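Local coordinates for protein phosphodiesterase (Candida albicans, PDB 6CPU) that belongs to the phosphodiesterases of the HD superfamily, with a mostly helical fold that carries zinc and magnesium ions and a small parallel sheet near its N terminus, at residues Ile238-Lys243 / Ser295-Lys300; Asn170-Arg175 / Ile387-Arg392; Glu3-Val8 / Lys18-Asp23. All blocks are in the same frame, centred on the assembly; numbering follows the deposited sequence.

Contact 1. Residues Ile238-Lys243 / Ser295-Lys300; sequences IDYAIK and SLPKFK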
ATOM      1  N   ILE A 238      -5.490  13.049   1.732  1.00 23.42           N
ATOM      2  CA  ILE A 238      -6.753  12.638   2.328  1.00 23.88           C
ATOM      3  C   ILE A 238      -7.394  13.752   3.161  1.00 25.04           C
ATOM      4  O   ILE A 238      -8.609  13.945   3.089  1.00 24.90           O
ATOM      5  CB  ILE A 238      -6.598  11.349   3.162  1.00 23.94           C
ATOM      6  CG1 ILE A 238      -6.087  10.201   2.279  1.00 23.55           C
ATOM      7  CG2 ILE A 238      -7.909  10.976   3.825  1.00 24.48           C
ATOM      8  CD1 ILE A 238      -7.057   9.701   1.230  1.00 24.40           C
ATOM      9  N   ASP A 239      -6.604  14.476   3.947  1.00 25.44           N
ATOM     10  CA  ASP A 239      -7.140  15.602   4.722  1.00 27.32           C
ATOM     11  C   ASP A 239      -7.803  16.610   3.781  1.00 27.35           C
ATOM     12  O   ASP A 239      -8.907  17.084   4.054  1.00 28.17           O
ATOM     13  CB  ASP A 239      -6.038  16.270   5.547  1.00 28.86           C
ATOM     14  CG  ASP A 239      -6.571  17.313   6.534  1.00 31.10           C
ATOM     15  OD1 ASP A 239      -7.713  17.191   7.006  1.00 32.37           O
ATOM     16  OD2 ASP A 239      -5.822  18.253   6.864  1.00 35.12           O
ATOM     17  N   TYR A 240      -7.136  16.890   2.666  1.00 27.78           N
ATOM     18  CA  TYR A 240      -7.607  17.848   1.655  1.00 29.20           C
ATOM     19  C   TYR A 240      -8.957  17.427   1.062  1.00 29.87           C
ATOM     20  O   TYR A 240      -9.850  18.251   0.888  1.00 30.87           O
ATOM     21  CB  TYR A 240      -6.557  17.976   0.550  1.00 28.55           C
ATOM     22  CG  TYR A 240      -6.744  19.142  -0.402  1.00 30.51           C
ATOM     23  CD1 TYR A 240      -6.479  20.446   0.004  1.00 30.45           C
ATOM     24  CD2 TYR A 240      -7.153  18.937  -1.722  1.00 30.67           C
ATOM     25  CE1 TYR A 240      -6.633  21.518  -0.869  1.00 30.33           C
ATOM     26  CE2 TYR A 240      -7.305  20.008  -2.607  1.00 31.48           C
ATOM     27  CZ  TYR A 240      -7.037  21.294  -2.170  1.00 31.24           C
ATOM     28  OH  TYR A 240      -7.198  22.356  -3.037  1.00 32.64           O
ATOM     29  N   ALA A 241      -9.094  16.133   0.773  1.00 29.58           N
ATOM     30  CA  ALA A 241     -10.335  15.575   0.263  1.00 29.43           C
ATOM     31  C   ALA A 241     -11.450  15.615   1.304  1.00 28.78           C
ATOM     32  O   ALA A 241     -12.583  15.971   0.981  1.00 31.93           O
ATOM     33  CB  ALA A 241     -10.109  14.153  -0.214  1.00 28.55           C
ATOM     34  N   ILE A 242     -11.132  15.254   2.548  1.00 28.67           N
ATOM     35  CA  ILE A 242     -12.110  15.280   3.646  1.00 29.58           C
ATOM     36  C   ILE A 242     -12.678  16.697   3.843  1.00 33.25           C
ATOM     37  O   ILE A 242     -13.881  16.864   4.040  1.00 33.54           O
ATOM     38  CB  ILE A 242     -11.492  14.775   4.978  1.00 28.56           C
ATOM     39  CG1 ILE A 242     -11.215  13.271   4.908  1.00 27.91           C
ATOM     40  CG2 ILE A 242     -12.412  15.048   6.161  1.00 29.75           C
ATOM     41  CD1 ILE A 242     -10.330  12.751   6.026  1.00 28.24           C
ATOM     42  N   LYS A 243     -11.811  17.705   3.771  1.00 34.98           N
ATOM     43  CA  LYS A 243     -12.236  19.107   3.922  1.00 37.69           C
ATOM     44  C   LYS A 243     -13.280  19.574   2.898  1.00 38.61           C
ATOM     45  O   LYS A 243     -13.973  20.555   3.145  1.00 37.10           O
ATOM     46  CB  LYS A 243     -11.028  20.047   3.851  1.00 38.17           C
ATOM     47  CG  LYS A 243     -10.208  20.105   5.123  1.00 39.98           C
ATOM     48  CD  LYS A 243      -9.009  21.022   4.921  1.00 41.65           C
ATOM     49  CE  LYS A 243      -8.111  21.066   6.144  1.00 41.86           C
ATOM     50  NZ  LYS A 243      -6.768  21.587   5.766  1.00 41.46           N
ATOM     51  N   SER A 295     -13.052  17.721  -9.590  1.00 38.49           N
ATOM     52  CA  SER A 295     -13.658  17.069  -8.429  1.00 37.63           C
ATOM     53  C   SER A 295     -13.007  17.525  -7.131  1.00 35.73           C
ATOM     54  O   SER A 295     -13.593  17.389  -6.061  1.00 34.71           O
ATOM     55  CB  SER A 295     -13.572  15.547  -8.541  1.00 38.64           C
ATOM     56  OG  SER A 295     -14.638  15.042  -9.320  1.00 40.74           O
ATOM     57  N   LEU A 296     -11.791  18.053  -7.236  1.00 34.88           N
ATOM     58  CA  LEU A 296     -11.134  18.742  -6.135  1.00 34.49           C
ATOM     59  C   LEU A 296     -10.590  20.061  -6.656  1.00 34.12           C
ATOM     60  O   LEU A 296     -10.088  20.105  -7.776  1.00 35.26           O
ATOM     61  CB  LEU A 296      -9.945  17.937  -5.632  1.00 33.11           C
ATOM     62  CG  LEU A 296     -10.196  16.597  -4.947  1.00 32.49           C
ATOM     63  CD1 LEU A 296      -8.909  15.791  -4.981  1.00 31.60           C
ATOM     64  CD2 LEU A 296     -10.692  16.788  -3.529  1.00 32.18           C
ATOM     65  N   PRO A 297     -10.623  21.113  -5.827  1.00 35.42           N
ATOM     66  CA  PRO A 297     -10.053  22.395  -6.260  1.00 34.87           C
ATOM     67  C   PRO A 297      -8.534  22.355  -6.296  1.00 36.10           C
ATOM     68  O   PRO A 297      -7.909  21.594  -5.546  1.00 33.68           O
ATOM     69  CB  PRO A 297     -10.528  23.375  -5.187  1.00 35.66           C
ATOM     70  CG  PRO A 297     -10.759  22.544  -3.968  1.00 35.53           C
ATOM     71  CD  PRO A 297     -11.092  21.151  -4.431  1.00 34.69           C
ATOM     72  N   LYS A 298      -7.940  23.173  -7.160  1.00 34.14           N
ATOM     73  CA  LYS A 298      -6.494  23.269  -7.219  1.00 35.51           C
ATOM     74  C   LYS A 298      -6.014  23.948  -5.939  1.00 33.68           C
ATOM     75  O   LYS A 298      -6.798  24.603  -5.245  1.00 34.67           O
ATOM     76  CB  LYS A 298      -6.049  24.048  -8.457  1.00 37.83           C
ATOM     77  CG  LYS A 298      -6.663  23.522  -9.745  1.00 39.67           C
ATOM     78  CD  LYS A 298      -5.929  24.006 -10.978  1.00 43.17           C
ATOM     79  CE  LYS A 298      -6.752  23.696 -12.220  1.00 45.86           C
ATOM     80  NZ  LYS A 298      -6.020  23.969 -13.485  1.00 48.40           N
ATOM     81  N   PHE A 299      -4.737  23.763  -5.625  1.00 32.14           N
ATOM     82  CA  PHE A 299      -4.145  24.309  -4.410  1.00 32.31           C
ATOM     83  C   PHE A 299      -2.885  25.088  -4.744  1.00 32.32           C
ATOM     84  O   PHE A 299      -2.330  24.957  -5.838  1.00 32.63           O
ATOM     85  CB  PHE A 299      -3.869  23.198  -3.366  1.00 31.71           C
ATOM     86  CG  PHE A 299      -3.103  22.010  -3.898  1.00 30.35           C
ATOM     87  CD1 PHE A 299      -1.746  21.872  -3.637  1.00 29.89           C
ATOM     88  CD2 PHE A 299      -3.738  21.017  -4.622  1.00 29.83           C
ATOM     89  CE1 PHE A 299      -1.027  20.787  -4.108  1.00 29.54           C
ATOM     90  CE2 PHE A 299      -3.022  19.921  -5.094  1.00 29.44           C
ATOM     91  CZ  PHE A 299      -1.671  19.809  -4.840  1.00 29.91           C
ATOM     92  N   LYS A 300      -2.422  25.899  -3.800  1.00 33.26           N
ATOM     93  CA  LYS A 300      -1.297  26.801  -4.062  1.00 35.14           C
ATOM     94  C   LYS A 300      -0.051  26.064  -4.541  1.00 33.99           C
ATOM     95  O   LYS A 300       0.720  26.585  -5.351  1.00 33.03           O
ATOM     96  CB  LYS A 300      -0.963  27.608  -2.807  1.00 38.56           C
ATOM     97  CG  LYS A 300       0.053  28.712  -3.038  1.00 43.10           C
ATOM     98  CD  LYS A 300       0.133  29.656  -1.847  1.00 46.30           C
ATOM     99  CE  LYS A 300       0.907  30.917  -2.201  1.00 47.75           C
ATOM    100  NZ  LYS A 300       1.304  31.668  -0.981  1.00 49.57           N
TER
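Y240, near the end of helix 227-242, reaches across to the loop 295-300 and places its ring beside P297 and F299; it has by far the most surface buried here. CG anti to the backbone N (chi1 -167°) carries the hydroxyl out to the loop backbone, where Y240 OH donates to P297 O over 2.7 Å. That oxygen lies at the edge of the ring, close to its plane, yet the donor stands well above the plane of the P297 carbonyl, 59° out of it, and is not on a lone pair. P297 CG flanks the same Y240 OH at 3.7 Å. F299 closes in with its CB 3.4 Å from Y240 OH, and its ring makes a T-shaped pair: the edge of F299 meets the face of Y240, centroids 5.5 Å apart and planes at 67°. L296 adds a separate apolar touch, its CD2 4.3 Å from A241 CB, one residue further along the helix. Outside the two segments, L320 and A322 also line Y240, while L343 of helix 336-348 covers A241 and F287 of helix 276-292 meets L296. K298 turns away and forms a salt bridge with E304. The loop follows helix 276-292, which bears the zinc ligand H278 near its start. A buried tyrosine, its hydroxyl on a loop carbonyl and its ring face against an aromatic edge, joins helix 227-242 to the helical core of an HD-type phosphodiesterase.

Contact 2. Residues Asn170-Arg175 / Ile387-Arg392; sequences NCNATR and INKVLR
R175 grips the backbone carbonyl of N388 end-on with two nitrogens. R175 NH2 donates to N388 O over 2.8 Å with an N-H...O angle of 154°, lying in the carbonyl plane; R175 NH1 reaches the same oxygen at 3.1 Å, less straight and from above that plane. The oxygen stays in the plane of the guanidinium, which a bend in the arginine chain at chi3 (45°) brings edge-on to it. N172 OD1 lies at another part of this edge, 2.8 Å from R175 NH1. The amide of N172 also rests on K389, with N172 OD1 3.3 Å from K389 CB, and the N172 and N388 CB atoms meet beside it. On the far flank R392 CG touches R175 NH2 at 3.6 Å, the two guanidinium planes almost perpendicular. The second shell fixes these groups: R175 NE bonds T180 and N172 ND2 bonds I168 O, while a water accepts from both N172 ND2 and K389 NZ. The K389 ammonium makes a cation-pi contact with F93. T174 OG1 donates to N170 O over 2.9 Å, tying down the end of helix 165-173 just before R175. In the other helix a wider turn sends R392 N to I387 O at 2.9 Å, instead of to N388 O as in a regular alpha helix, and it is this carbonyl of N388 that the arginine takes. An arginine from the turn after one helix thus joins it to helix 377-394 of the phosphodiesterase fold at a pi-type turn, or pi bulge.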
ATOM      1  N   ASN A 170      -8.576 -15.079   6.940  1.00 18.73           N
ATOM      2  CA  ASN A 170      -9.514 -15.799   7.815  1.00 21.00           C
ATOM      3  C   ASN A 170      -9.744 -15.079   9.132  1.00 20.75           C
ATOM      4  O   ASN A 170     -10.884 -14.964   9.581  1.00 20.31           O
ATOM      5  CB  ASN A 170      -9.024 -17.213   8.088  1.00 22.53           C
ATOM      6  CG  ASN A 170      -9.944 -17.982   9.038  1.00 25.95           C
ATOM      7  OD1 ASN A 170      -9.685 -18.078  10.250  1.00 30.24           O
ATOM      8  ND2 ASN A 170     -11.027 -18.514   8.497  1.00 25.72           N
ATOM      9  N   CYS A 171      -8.671 -14.574   9.735  1.00 21.13           N
ATOM     10  CA  CYS A 171      -8.778 -13.888  11.009  1.00 23.65           C
ATOM     11  C   CYS A 171      -9.680 -12.660  10.895  1.00 21.85           C
ATOM     12  O   CYS A 171     -10.478 -12.385  11.792  1.00 20.30           O
ATOM     13  CB  CYS A 171      -7.406 -13.484  11.541  1.00 27.88           C
ATOM     14  SG  CYS A 171      -7.527 -12.600  13.107  1.00 41.16           S
ATOM     15  N   ASN A 172      -9.557 -11.917   9.798  1.00 19.14           N
ATOM     16  CA  ASN A 172     -10.350 -10.714   9.636  1.00 19.51           C
ATOM     17  C   ASN A 172     -11.778 -10.936   9.154  1.00 19.49           C
ATOM     18  O   ASN A 172     -12.630 -10.058   9.356  1.00 22.35           O
ATOM     19  CB  ASN A 172      -9.626  -9.704   8.765  1.00 19.81           C
ATOM     20  CG  ASN A 172      -8.481  -9.076   9.498  1.00 20.67           C
ATOM     21  OD1 ASN A 172      -8.670  -8.163  10.302  1.00 21.07           O
ATOM     22  ND2 ASN A 172      -7.297  -9.607   9.288  1.00 21.42           N
ATOM     23  N   ALA A 173     -12.053 -12.094   8.569  1.00 18.17           N
ATOM     24  CA  ALA A 173     -13.407 -12.424   8.143  1.00 18.65           C
ATOM     25  C   ALA A 173     -14.281 -12.991   9.284  1.00 19.58           C
ATOM     26  O   ALA A 173     -15.510 -12.865   9.256  1.00 19.37           O
ATOM     27  CB  ALA A 173     -13.354 -13.397   6.999  1.00 18.20           C
ATOM     28  N   THR A 174     -13.654 -13.628  10.268  1.00 20.13           N
ATOM     29  CA  THR A 174     -14.395 -14.400  11.285  1.00 21.71           C
ATOM     30  C   THR A 174     -14.473 -13.716  12.651  1.00 23.32           C
ATOM     31  O   THR A 174     -14.946 -14.304  13.624  1.00 24.98           O
ATOM     32  CB  THR A 174     -13.774 -15.783  11.481  1.00 21.16           C
ATOM     33  OG1 THR A 174     -12.428 -15.634  11.962  1.00 20.76           O
ATOM     34  CG2 THR A 174     -13.781 -16.549  10.189  1.00 21.03           C
ATOM     35  N   ARG A 175     -14.031 -12.470  12.709  1.00 24.68           N
ATOM     36  CA  ARG A 175     -13.902 -11.742  13.965  1.00 26.19           C
ATOM     37  C   ARG A 175     -15.294 -11.477  14.559  1.00 27.18           C
ATOM     38  O   ARG A 175     -16.213 -11.126  13.830  1.00 27.60           O
ATOM     39  CB  ARG A 175     -13.126 -10.439  13.684  1.00 25.43           C
ATOM     40  CG  ARG A 175     -12.478  -9.783  14.877  1.00 25.69           C
ATOM     41  CD  ARG A 175     -11.736  -8.500  14.509  1.00 24.26           C
ATOM     42  NE  ARG A 175     -12.503  -7.624  13.622  1.00 22.61           N
ATOM     43  CZ  ARG A 175     -12.134  -7.236  12.394  1.00 23.49           C
ATOM     44  NH1 ARG A 175     -10.973  -7.623  11.858  1.00 21.83           N
ATOM     45  NH2 ARG A 175     -12.939  -6.450  11.691  1.00 21.42           N
ATOM     46  N   ILE A 387     -11.010  -3.655   3.666  1.00 18.83           N
ATOM     47  CA  ILE A 387     -12.287  -3.379   4.319  1.00 19.20           C
ATOM     48  C   ILE A 387     -12.309  -3.957   5.728  1.00 19.06           C
ATOM     49  O   ILE A 387     -12.642  -3.254   6.675  1.00 19.13           O
ATOM     50  CB  ILE A 387     -13.499  -3.932   3.533  1.00 19.58           C
ATOM     51  CG1 ILE A 387     -13.567  -3.344   2.114  1.00 20.60           C
ATOM     52  CG2 ILE A 387     -14.796  -3.687   4.327  1.00 19.42           C
ATOM     53  CD1 ILE A 387     -13.588  -1.827   2.038  1.00 21.68           C
ATOM     54  N   ASN A 388     -11.947  -5.230   5.882  1.00 18.43           N
ATOM     55  CA  ASN A 388     -12.221  -5.933   7.130  1.00 18.42           C
ATOM     56  C   ASN A 388     -11.146  -5.769   8.187  1.00 18.56           C
ATOM     57  O   ASN A 388     -11.443  -5.831   9.380  1.00 18.81           O
ATOM     58  CB  ASN A 388     -12.466  -7.397   6.866  1.00 19.37           C
ATOM     59  CG  ASN A 388     -13.641  -7.618   5.931  1.00 21.09           C
ATOM     60  OD1 ASN A 388     -14.703  -7.039   6.113  1.00 22.63           O
ATOM     61  ND2 ASN A 388     -13.452  -8.454   4.948  1.00 22.29           N
ATOM     62  N   LYS A 389      -9.902  -5.561   7.759  1.00 18.70           N
ATOM     63  CA  LYS A 389      -8.830  -5.296   8.714  1.00 19.17           C
ATOM     64  C   LYS A 389      -8.678  -3.807   8.982  1.00 19.31           C
ATOM     65  O   LYS A 389      -8.622  -3.398  10.135  1.00 21.39           O
ATOM     66  CB  LYS A 389      -7.492  -5.887   8.245  1.00 19.84           C
ATOM     67  CG  LYS A 389      -6.314  -5.561   9.156  1.00 20.60           C
ATOM     68  CD  LYS A 389      -5.070  -6.334   8.749  1.00 22.84           C
ATOM     69  CE  LYS A 389      -3.822  -5.850   9.483  1.00 24.70           C
ATOM     70  NZ  LYS A 389      -3.925  -6.018  10.950  1.00 24.35           N
ATOM     71  N   VAL A 390      -8.555  -3.002   7.930  1.00 18.27           N
ATOM     72  CA  VAL A 390      -8.209  -1.596   8.093  1.00 19.04           C
ATOM     73  C   VAL A 390      -9.434  -0.709   8.370  1.00 18.54           C
ATOM     74  O   VAL A 390      -9.546  -0.146   9.459  1.00 19.45           O
ATOM     75  CB  VAL A 390      -7.402  -1.064   6.887  1.00 19.57           C
ATOM     76  CG1 VAL A 390      -7.104   0.415   7.062  1.00 20.89           C
ATOM     77  CG2 VAL A 390      -6.112  -1.845   6.742  1.00 19.67           C
ATOM     78  N   LEU A 391     -10.348  -0.596   7.413  1.00 19.39           N
ATOM     79  CA  LEU A 391     -11.424   0.404   7.520  1.00 19.86           C
ATOM     80  C   LEU A 391     -12.473   0.052   8.575  1.00 20.93           C
ATOM     81  O   LEU A 391     -12.976   0.950   9.250  1.00 20.28           O
ATOM     82  CB  LEU A 391     -12.085   0.666   6.160  1.00 20.18           C
ATOM     83  CG  LEU A 391     -11.194   1.248   5.051  1.00 21.21           C
ATOM     84  CD1 LEU A 391     -11.959   1.327   3.745  1.00 21.40           C
ATOM     85  CD2 LEU A 391     -10.654   2.628   5.435  1.00 23.14           C
ATOM     86  N   ARG A 392     -12.795  -1.237   8.735  1.00 21.00           N
ATOM     87  CA  ARG A 392     -13.797  -1.652   9.739  1.00 21.86           C
ATOM     88  C   ARG A 392     -13.389  -1.235  11.152  1.00 22.07           C
ATOM     89  O   ARG A 392     -14.242  -0.910  11.981  1.00 20.46           O
ATOM     90  CB  ARG A 392     -14.034  -3.172   9.685  1.00 23.06           C
ATOM     91  CG  ARG A 392     -15.066  -3.709  10.682  1.00 24.38           C
ATOM     92  CD  ARG A 392     -16.457  -3.163  10.386  1.00 24.99           C
ATOM     93  NE  ARG A 392     -17.420  -3.490  11.439  1.00 25.40           N
ATOM     94  CZ  ARG A 392     -17.633  -2.789  12.555  1.00 25.98           C
ATOM     95  NH1 ARG A 392     -16.926  -1.699  12.856  1.00 25.78           N
ATOM     96  NH2 ARG A 392     -18.567  -3.214  13.405  1.00 27.61           N
TER
HETATM   97  O   HOH W   1      -5.056  -8.888  11.235  1.00 28.62           O

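Contact 3. Residues Glu3-Val8 / Lys18-Asp23; sequences EVLSLV and KYYKFD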
ATOM      1  N   GLU A   3      15.250 -10.541  17.936  1.00 26.44           N
ATOM      2  CA  GLU A   3      15.191  -9.234  18.553  1.00 25.68           C
ATOM      3  C   GLU A   3      14.232  -9.366  19.725  1.00 24.95           C
ATOM      4  O   GLU A   3      13.083  -9.783  19.549  1.00 24.12           O
ATOM      5  CB  GLU A   3      14.694  -8.171  17.570  1.00 25.55           C
ATOM      6  CG  GLU A   3      14.385  -6.832  18.234  1.00 26.84           C
ATOM      7  CD  GLU A   3      14.220  -5.687  17.249  1.00 28.27           C
ATOM      8  OE1 GLU A   3      15.090  -5.508  16.383  1.00 29.50           O
ATOM      9  OE2 GLU A   3      13.221  -4.943  17.348  1.00 29.01           O
ATOM     10  N   VAL A   4      14.694  -9.019  20.922  1.00 24.11           N
ATOM     11  CA  VAL A   4      13.894  -9.188  22.123  1.00 23.66           C
ATOM     12  C   VAL A   4      13.494  -7.817  22.649  1.00 24.41           C
ATOM     13  O   VAL A   4      14.339  -6.930  22.806  1.00 24.64           O
ATOM     14  CB  VAL A   4      14.635  -9.996  23.212  1.00 24.92           C
ATOM     15  CG1 VAL A   4      13.764 -10.129  24.454  1.00 25.59           C
ATOM     16  CG2 VAL A   4      15.044 -11.374  22.692  1.00 25.69           C
ATOM     17  N   LEU A   5      12.197  -7.654  22.882  1.00 22.66           N
ATOM     18  CA  LEU A   5      11.613  -6.419  23.378  1.00 23.01           C
ATOM     19  C   LEU A   5      11.000  -6.773  24.709  1.00 25.19           C
ATOM     20  O   LEU A   5      10.119  -7.626  24.766  1.00 26.37           O
ATOM     21  CB  LEU A   5      10.544  -5.914  22.418  1.00 22.19           C
ATOM     22  CG  LEU A   5      10.955  -5.825  20.945  1.00 21.78           C
ATOM     23  CD1 LEU A   5       9.812  -5.248  20.138  1.00 21.84           C
ATOM     24  CD2 LEU A   5      12.199  -4.981  20.739  1.00 21.31           C
ATOM     25  N   SER A   6      11.479  -6.155  25.789  1.00 25.11           N
ATOM     26  CA  SER A   6      11.055  -6.543  27.127  1.00 26.93           C
ATOM     27  C   SER A   6      10.475  -5.413  27.966  1.00 26.69           C
ATOM     28  O   SER A   6      10.970  -4.281  27.958  1.00 25.84           O
ATOM     29  CB  SER A   6      12.227  -7.166  27.888  1.00 28.52           C
ATOM     30  OG  SER A   6      11.800  -7.567  29.175  1.00 29.60           O
ATOM     31  N   LEU A   7       9.432  -5.752  28.712  1.00 27.73           N
ATOM     32  CA  LEU A   7       8.828  -4.854  29.675  1.00 29.66           C
ATOM     33  C   LEU A   7       9.257  -5.220  31.095  1.00 32.60           C
ATOM     34  O   LEU A   7       8.832  -4.576  32.046  1.00 32.36           O
ATOM     35  CB  LEU A   7       7.307  -4.907  29.567  1.00 30.64           C
ATOM     36  CG  LEU A   7       6.709  -4.205  28.342  1.00 30.90           C
ATOM     37  CD1 LEU A   7       5.223  -4.502  28.209  1.00 32.24           C
ATOM     38  CD2 LEU A   7       6.947  -2.703  28.429  1.00 31.36           C
ATOM     39  N   VAL A   8      10.115  -6.231  31.216  1.00 33.93           N
ATOM     40  CA  VAL A   8      10.502  -6.803  32.508  1.00 35.74           C
ATOM     41  C   VAL A   8      11.995  -7.147  32.533  1.00 37.26           C
ATOM     42  O   VAL A   8      12.692  -6.985  31.532  1.00 33.14           O
ATOM     43  CB  VAL A   8       9.673  -8.069  32.822  1.00 35.96           C
ATOM     44  CG1 VAL A   8       8.198  -7.729  32.966  1.00 37.69           C
ATOM     45  CG2 VAL A   8       9.875  -9.129  31.750  1.00 36.64           C
ATOM     46  N   LYS A  18      19.666  -9.053  19.993  1.00 32.02           N
ATOM     47  CA  LYS A  18      19.608  -7.706  20.544  1.00 32.00           C
ATOM     48  C   LYS A  18      18.391  -7.598  21.455  1.00 30.76           C
ATOM     49  O   LYS A  18      17.318  -8.140  21.142  1.00 27.55           O
ATOM     50  CB  LYS A  18      19.536  -6.697  19.413  1.00 34.38           C
ATOM     51  CG  LYS A  18      19.791  -5.259  19.810  1.00 35.91           C
ATOM     52  CD  LYS A  18      19.917  -4.403  18.562  1.00 37.52           C
ATOM     53  CE  LYS A  18      20.279  -2.973  18.894  1.00 38.69           C
ATOM     54  NZ  LYS A  18      20.459  -2.171  17.655  1.00 40.13           N
ATOM     55  N   TYR A  19      18.573  -6.912  22.584  1.00 28.12           N
ATOM     56  CA  TYR A  19      17.581  -6.836  23.643  1.00 27.66           C
ATOM     57  C   TYR A  19      17.263  -5.359  23.868  1.00 28.02           C
ATOM     58  O   TYR A  19      18.184  -4.552  24.024  1.00 28.21           O
ATOM     59  CB  TYR A  19      18.166  -7.477  24.909  1.00 27.71           C
ATOM     60  CG  TYR A  19      17.227  -7.619  26.097  1.00 27.39           C
ATOM     61  CD1 TYR A  19      16.661  -8.844  26.426  1.00 26.96           C
ATOM     62  CD2 TYR A  19      16.936  -6.530  26.916  1.00 27.37           C
ATOM     63  CE1 TYR A  19      15.823  -8.976  27.518  1.00 27.42           C
ATOM     64  CE2 TYR A  19      16.097  -6.656  28.006  1.00 27.19           C
ATOM     65  CZ  TYR A  19      15.547  -7.876  28.303  1.00 27.15           C
ATOM     66  OH  TYR A  19      14.717  -7.983  29.387  1.00 29.49           O
ATOM     67  N   TYR A  20      15.978  -5.013  23.858  1.00 28.09           N
ATOM     68  CA  TYR A  20      15.500  -3.649  24.143  1.00 27.68           C
ATOM     69  C   TYR A  20      14.633  -3.728  25.370  1.00 26.77           C
ATOM     70  O   TYR A  20      13.699  -4.522  25.416  1.00 26.93           O
ATOM     71  CB  TYR A  20      14.653  -3.074  22.995  1.00 27.40           C
ATOM     72  CG  TYR A  20      15.379  -2.782  21.708  1.00 28.13           C
ATOM     73  CD1 TYR A  20      15.600  -1.465  21.290  1.00 28.73           C
ATOM     74  CD2 TYR A  20      15.816  -3.809  20.881  1.00 29.59           C
ATOM     75  CE1 TYR A  20      16.245  -1.190  20.097  1.00 29.24           C
ATOM     76  CE2 TYR A  20      16.450  -3.538  19.681  1.00 30.36           C
ATOM     77  CZ  TYR A  20      16.669  -2.228  19.299  1.00 30.40           C
ATOM     78  OH  TYR A  20      17.318  -1.972  18.114  1.00 34.97           O
ATOM     79  N   LYS A  21      14.951  -2.930  26.379  1.00 27.54           N
ATOM     80  CA  LYS A  21      14.145  -2.868  27.577  1.00 28.77           C
ATOM     81  C   LYS A  21      13.344  -1.588  27.491  1.00 28.41           C
ATOM     82  O   LYS A  21      13.909  -0.514  27.366  1.00 30.37           O
ATOM     83  CB  LYS A  21      15.032  -2.892  28.839  1.00 30.99           C
ATOM     84  CG  LYS A  21      14.293  -2.645  30.144  1.00 33.25           C
ATOM     85  CD  LYS A  21      13.394  -3.808  30.521  1.00 34.98           C
ATOM     86  CE  LYS A  21      12.352  -3.380  31.531  1.00 37.19           C
ATOM     87  NZ  LYS A  21      12.998  -2.810  32.743  1.00 39.87           N
ATOM     88  N   PHE A  22      12.028  -1.707  27.547  1.00 26.82           N
ATOM     89  CA  PHE A  22      11.159  -0.551  27.465  1.00 27.84           C
ATOM     90  C   PHE A  22      10.567  -0.260  28.832  1.00 28.60           C
ATOM     91  O   PHE A  22      10.183  -1.179  29.556  1.00 31.48           O
ATOM     92  CB  PHE A  22      10.061  -0.773  26.415  1.00 26.40           C
ATOM     93  CG  PHE A  22      10.598  -0.815  25.025  1.00 24.49           C
ATOM     94  CD1 PHE A  22      10.912   0.362  24.363  1.00 24.13           C
ATOM     95  CD2 PHE A  22      10.872  -2.030  24.410  1.00 24.38           C
ATOM     96  CE1 PHE A  22      11.457   0.331  23.087  1.00 24.60           C
ATOM     97  CE2 PHE A  22      11.420  -2.063  23.140  1.00 24.03           C
ATOM     98  CZ  PHE A  22      11.703  -0.884  22.477  1.00 23.56           C
ATOM     99  N   ASP A  23      10.511   1.021  29.171  1.00 30.15           N
ATOM    100  CA  ASP A  23       9.921   1.455  30.429  1.00 31.25           C
ATOM    101  C   ASP A  23       8.403   1.404  30.379  1.00 30.22           C
ATOM    102  O   ASP A  23       7.755   1.241  31.416  1.00 30.89           O
ATOM    103  CB  ASP A  23      10.408   2.866  30.813  1.00 33.86           C
ATOM    104  CG  ASP A  23      10.010   3.933  29.809  1.00 37.35           C
ATOM    105  OD1 ASP A  23       9.759   3.611  28.622  1.00 40.08           O
ATOM    106  OD2 ASP A  23       9.949   5.119  30.202  1.00 42.27           O
TER
HETATM  107  O   HOH W   2      15.554  -2.786  16.344  1.00 44.45           O
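The Y19 and Y20 rings lie on opposite faces of a pair of parallel strands, each against side chains of 3-8. Y20 has V4 O at its edge, in plane, while L5 CD2 and the E3 carboxylate come in obliquely: L5 CD2 sits 3.8 Å from Y20 CD2, and E3 CD is 3.9 Å from Y20 CE2. F22 takes L5 CD2 at its own edge, so one leucine methyl serves two rings. On the other face, Y19 has V8 O at its edge, with V4 CG1 and S6 CB set obliquely, the latter 3.4 Å from Y19 CZ; its hydroxyl bonds L10 O. A water links E3 OE1 to Y20 OH, and E3 OE2 forms a salt bridge with K35 and a hydrogen bond with H31. S6 OG, anti to the backbone N (chi1 -179°), donates to V8 O over 2.6 Å and so holds the chain where it leaves the strand. The K21 chain, bent at chi2, folds back so that its CD lies 3.4 Å from V8 O. Between the two faces the backbones share nearly straight hydrogen bonds: V4 N to K18 O, Y20 N to V4 O, S6 N to Y20 O and F22 N to S6 O, the last at 2.8 Å. The strand directions differ by 16°. Helix 25-34 covers the face of L5 and Y20, and its H31 also meets the F22 ring. Strand 16-21, helix 25-34 and strand 46-49 form a beta-alpha-beta crossover that spans strand 2-6, within a four-stranded parallel sheet of order 2-1-3-4.

From the N terminus, contact 3 comes first and closes a short loop, pairing the first two strands of the parallel sheet before the chain enters its helices. Contact 2 opens at 170-175 and shuts only at 387-392, bracketing more than 200 residues; contact 1 opens and closes within that span, between helix 227-242 and the loop after helix 276-292. No two contacts cross along the chain. Contacts 1 and 2 come within about 9 Å at their nearest atoms, and helix 253-264 packs against both, meeting D239 and I242 in one and V390 and L391 in the other. Contact 3 stands apart, its centre about 30 Å from that of contact 2.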